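PDB 3FKJ: putative phosphosugar isomerases from Salmonella typhimurium LT2, which probably binds phosphorylated sugars or related carbohydrate derivatives and may act as a sugar isomerase. Local coordinates for residues Glu41-Leu52 with Lys68-Phe79. Sequence-based numbering, arbitrary orientation.
Sequences ERVWFVGCGGSL and KLAVGYITSNEF
Val46 and Phe79 make the tightly packed part of this contact, on the sheet face that Trp44 and Ile74 share. Methyl CG2 of Val46 sits over the phenyl face, 4.1 Å from the Phe79 ring centroid, while its CG1 lies against Phe79 CB. The CE1 edge of the Phe79 ring turns to the indole face of Trp44, an edge-to-face pair with planes at 54°. Gly72 suits its place: Trp44 CD1 comes 3.6 Å from Gly72 CA and leaves no room for a side chain. On the other face Leu52, from the short helix after strand 42-47, lays CD1 over the centre of the Tyr73 ring; Tyr73 CG, anti to its own backbone N (chi1 176°), swings the ring across to Leu52, with CD1 grazing Phe45 CB. Between the faces, backbone bonds of a parallel pair include Gly72 N to Val43 O (2.7 Å). The start of the ladder is looser and wetter: Glu41 and Lys68 are exposed, a water donates to Glu41 O, and Ala70 N reaches Glu41 O at 3.3 Å. Small Ala70 lets the Arg42 guanidinium lie flat over its CB, NH1 hydrogen-bonded to Leu69 O of the second subunit. Joined through helix 56-65, these strands form the beta-alpha-beta crossover of a SIS-domain parallel sheet.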
loop_
_atom_site.group_PDB
_atom_site.type_symbol
_atom_site.label_atom_id
_atom_site.label_comp_id
_atom_site.label_asym_id
_atom_site.label_seq_id
_atom_site.Cartn_x
_atom_site.Cartn_y
_atom_site.Cartn_z
ATOM N N GLU A 41 -13.640 15.582 -8.886
ATOM C CA GLU A 41 -14.338 14.324 -8.598
ATOM C C GLU A 41 -13.403 13.215 -8.126
ATOM O O GLU A 41 -13.829 12.295 -7.421
ATOM C CB GLU A 41 -15.099 13.863 -9.840
ATOM C CG GLU A 41 -16.318 14.708 -10.139
ATOM C CD GLU A 41 -16.830 14.510 -11.548
ATOM O OE1 GLU A 41 -16.755 13.391 -12.085
ATOM O OE2 GLU A 41 -17.272 15.494 -12.138
ATOM N N ARG A 42 -12.141 13.289 -8.561
ATOM C CA ARG A 42 -11.117 12.299 -8.245
ATOM C C ARG A 42 -9.807 13.021 -8.028
ATOM O O ARG A 42 -9.511 14.002 -8.715
ATOM C CB ARG A 42 -10.950 11.298 -9.376
ATOM C CG ARG A 42 -12.230 10.666 -9.846
ATOM C CD ARG A 42 -11.932 9.535 -10.799
ATOM N NE ARG A 42 -11.369 8.367 -10.103
ATOM C CZ ARG A 42 -12.040 7.248 -9.784
ATOM N NH1 ARG A 42 -13.324 7.106 -10.095
ATOM N NH2 ARG A 42 -11.405 6.259 -9.157
ATOM N N VAL A 43 -9.043 12.542 -7.048
ATOM C CA VAL A 43 -7.663 12.950 -6.817
ATOM C C VAL A 43 -6.765 11.716 -6.956
ATOM O O VAL A 43 -7.151 10.603 -6.528
ATOM C CB VAL A 43 -7.499 13.555 -5.381
ATOM C CG1 VAL A 43 -6.096 14.073 -5.164
ATOM C CG2 VAL A 43 -8.497 14.665 -5.190
ATOM N N TRP A 44 -5.600 11.909 -7.588
ATOM C CA TRP A 44 -4.483 10.990 -7.463
ATOM C C TRP A 44 -3.301 11.682 -6.853
ATOM O O TRP A 44 -2.914 12.788 -7.263
ATOM C CB TRP A 44 -4.045 10.408 -8.807
ATOM C CG TRP A 44 -4.897 9.307 -9.304
ATOM C CD1 TRP A 44 -4.717 7.964 -9.084
ATOM C CD2 TRP A 44 -6.068 9.433 -10.075
ATOM N NE1 TRP A 44 -5.709 7.255 -9.677
ATOM C CE2 TRP A 44 -6.538 8.123 -10.331
ATOM C CE3 TRP A 44 -6.786 10.529 -10.575
ATOM C CZ2 TRP A 44 -7.701 7.868 -11.082
ATOM C CZ3 TRP A 44 -7.920 10.276 -11.357
ATOM C CH2 TRP A 44 -8.376 8.952 -11.577
ATOM N N PHE A 45 -2.742 11.019 -5.861
ATOM C CA PHE A 45 -1.397 11.274 -5.373
ATOM C C PHE A 45 -0.395 10.382 -6.100
ATOM O O PHE A 45 -0.485 9.156 -6.045
ATOM C CB PHE A 45 -1.345 11.001 -3.897
ATOM C CG PHE A 45 -2.224 11.897 -3.113
ATOM C CD1 PHE A 45 -1.875 13.233 -2.934
ATOM C CD2 PHE A 45 -3.414 11.421 -2.571
ATOM C CE1 PHE A 45 -2.692 14.075 -2.193
ATOM C CE2 PHE A 45 -4.251 12.252 -1.841
ATOM C CZ PHE A 45 -3.877 13.594 -1.648
ATOM N N VAL A 46 0.556 11.014 -6.788
ATOM C CA VAL A 46 1.467 10.297 -7.630
ATOM C C VAL A 46 2.924 10.722 -7.377
ATOM O O VAL A 46 3.277 11.888 -7.370
ATOM C CB VAL A 46 1.054 10.395 -9.128
ATOM C CG1 VAL A 46 1.890 9.417 -10.008
ATOM C CG2 VAL A 46 -0.463 10.093 -9.305
ATOM N N GLY A 47 3.765 9.732 -7.160
ATOM C CA GLY A 47 5.169 9.971 -6.967
ATOM C C GLY A 47 5.907 8.683 -6.717
ATOM O O GLY A 47 5.317 7.606 -6.802
ATOM N N CYS A 48 7.201 8.811 -6.406
ATOM C CA CYS A 48 8.085 7.669 -6.144
ATOM C C CYS A 48 8.742 7.766 -4.781
ATOM O O CYS A 48 9.188 8.828 -4.403
ATOM C CB CYS A 48 9.204 7.593 -7.191
ATOM S SG CYS A 48 8.623 7.390 -8.885
ATOM N N GLY A 49 8.790 6.636 -4.080
ATOM C CA GLY A 49 9.460 6.512 -2.801
ATOM C C GLY A 49 8.935 7.486 -1.787
ATOM O O GLY A 49 7.737 7.496 -1.479
ATOM N N GLY A 50 9.838 8.286 -1.245
ATOM C CA GLY A 50 9.482 9.335 -0.296
ATOM C C GLY A 50 8.507 10.354 -0.855
ATOM O O GLY A 50 7.764 10.971 -0.108
ATOM N N SER A 51 8.521 10.536 -2.164
ATOM C CA SER A 51 7.607 11.454 -2.813
ATOM C C SER A 51 6.207 10.892 -3.077
ATOM O O SER A 51 5.328 11.620 -3.519
ATOM C CB SER A 51 8.262 12.043 -4.086
ATOM O OG SER A 51 9.253 13.014 -3.725
ATOM N N LEU A 52 6.007 9.605 -2.773
ATOM C CA LEU A 52 4.688 9.028 -2.643
ATOM C C LEU A 52 4.225 8.932 -1.178
ATOM O O LEU A 52 3.077 9.296 -0.854
ATOM C CB LEU A 52 4.680 7.655 -3.279
ATOM C CG LEU A 52 3.318 6.969 -3.292
ATOM C CD1 LEU A 52 2.218 7.884 -3.903
ATOM C CD2 LEU A 52 3.440 5.586 -3.980
ATOM N N LYS A 68 -17.527 12.033 -1.236
ATOM C CA LYS A 68 -17.791 12.038 -2.678
ATOM C C LYS A 68 -16.565 11.687 -3.506
ATOM O O LYS A 68 -16.666 11.153 -4.594
ATOM C CB LYS A 68 -18.297 13.399 -3.121
ATOM C CG LYS A 68 -19.605 13.859 -2.481
ATOM C CD LYS A 68 -19.915 15.284 -2.993
ATOM C CE LYS A 68 -21.093 15.928 -2.327
ATOM N NZ LYS A 68 -21.491 17.133 -3.108
ATOM N N LEU A 69 -15.404 11.986 -2.974
ATOM C CA LEU A 69 -14.164 11.855 -3.710
ATOM C C LEU A 69 -13.678 10.434 -3.855
ATOM O O LEU A 69 -13.737 9.644 -2.910
ATOM C CB LEU A 69 -13.110 12.631 -2.943
ATOM C CG LEU A 69 -12.052 13.402 -3.658
ATOM C CD1 LEU A 69 -12.750 14.517 -4.404
ATOM C CD2 LEU A 69 -11.082 13.937 -2.607
ATOM N N ALA A 70 -13.171 10.115 -5.038
ATOM C CA ALA A 70 -12.399 8.902 -5.254
ATOM C C ALA A 70 -10.926 9.336 -5.175
ATOM O O ALA A 70 -10.527 10.288 -5.856
ATOM C CB ALA A 70 -12.729 8.295 -6.594
ATOM N N VAL A 71 -10.151 8.659 -4.301
ATOM C CA VAL A 71 -8.769 9.024 -3.998
ATOM C C VAL A 71 -7.797 7.889 -4.354
ATOM O O VAL A 71 -7.944 6.755 -3.860
ATOM C CB VAL A 71 -8.617 9.462 -2.520
ATOM C CG1 VAL A 71 -7.177 9.823 -2.204
ATOM C CG2 VAL A 71 -9.546 10.663 -2.256
ATOM N N GLY A 72 -6.845 8.205 -5.235
ATOM C CA GLY A 72 -5.820 7.293 -5.703
ATOM C C GLY A 72 -4.464 7.650 -5.157
ATOM O O GLY A 72 -4.232 8.795 -4.758
ATOM N N TYR A 73 -3.565 6.664 -5.154
ATOM C CA TYR A 73 -2.245 6.776 -4.531
ATOM C C TYR A 73 -1.323 5.791 -5.191
ATOM O O TYR A 73 -1.438 4.579 -5.000
ATOM C CB TYR A 73 -2.410 6.498 -3.054
ATOM C CG TYR A 73 -1.171 6.471 -2.191
ATOM C CD1 TYR A 73 -0.711 7.631 -1.563
ATOM C CD2 TYR A 73 -0.538 5.278 -1.903
ATOM C CE1 TYR A 73 0.379 7.599 -0.730
ATOM C CE2 TYR A 73 0.570 5.245 -1.084
ATOM C CZ TYR A 73 0.999 6.407 -0.486
ATOM O OH TYR A 73 2.070 6.369 0.333
ATOM N N ILE A 74 -0.461 6.279 -6.065
ATOM C CA ILE A 74 0.171 5.382 -7.031
ATOM C C ILE A 74 1.606 5.808 -7.392
ATOM O O ILE A 74 1.913 6.980 -7.527
ATOM C CB ILE A 74 -0.725 5.231 -8.302
ATOM C CG1 ILE A 74 -0.141 4.228 -9.308
ATOM C CG2 ILE A 74 -0.892 6.558 -8.969
ATOM C CD1 ILE A 74 -0.209 2.777 -8.841
ATOM N N THR A 75 2.472 4.809 -7.523
ATOM C CA THR A 75 3.845 5.027 -7.948
ATOM C C THR A 75 3.840 5.454 -9.423
ATOM O O THR A 75 3.114 4.888 -10.257
ATOM C CB THR A 75 4.750 3.817 -7.611
ATOM O OG1 THR A 75 6.129 4.199 -7.714
ATOM C CG2 THR A 75 4.430 2.553 -8.502
ATOM N N SER A 76 4.665 6.454 -9.729
ATOM C CA SER A 76 4.581 7.216 -10.958
ATOM C C SER A 76 4.615 6.371 -12.212
ATOM O O SER A 76 3.795 6.566 -13.107
ATOM C CB SER A 76 5.693 8.263 -11.030
ATOM O OG SER A 76 5.654 9.184 -9.944
ATOM N N ASN A 77 5.564 5.455 -12.293
ATOM C CA ASN A 77 5.756 4.699 -13.483
ATOM C C ASN A 77 4.661 3.687 -13.731
ATOM O O ASN A 77 4.404 3.339 -14.892
ATOM C CB ASN A 77 7.159 4.072 -13.560
ATOM C CG ASN A 77 7.683 4.062 -14.986
ATOM O OD1 ASN A 77 7.198 4.841 -15.808
ATOM N ND2 ASN A 77 8.667 3.222 -15.283
ATOM N N GLU A 78 3.997 3.229 -12.672
ATOM C CA GLU A 78 2.818 2.427 -12.870
ATOM C C GLU A 78 1.633 3.235 -13.427
ATOM O O GLU A 78 0.922 2.729 -14.295
ATOM C CB GLU A 78 2.394 1.688 -11.626
ATOM C CG GLU A 78 1.161 0.834 -11.928
ATOM C CD GLU A 78 1.160 -0.485 -11.245
ATOM O OE1 GLU A 78 2.235 -1.093 -11.088
ATOM O OE2 GLU A 78 0.063 -0.914 -10.867
ATOM N N PHE A 79 1.456 4.457 -12.918
ATOM C CA PHE A 79 0.462 5.430 -13.381
ATOM C C PHE A 79 0.643 5.755 -14.855
ATOM O O PHE A 79 -0.333 5.805 -15.605
ATOM C CB PHE A 79 0.574 6.720 -12.523
ATOM C CG PHE A 79 -0.470 7.784 -12.820
ATOM C CD1 PHE A 79 -1.770 7.669 -12.353
ATOM C CD2 PHE A 79 -0.135 8.930 -13.533
ATOM C CE1 PHE A 79 -2.714 8.690 -12.592
ATOM C CE2 PHE A 79 -1.079 9.928 -13.775
ATOM C CZ PHE A 79 -2.361 9.801 -13.302
HETATM O O HOH W 1 -15.792 10.542 -7.889
#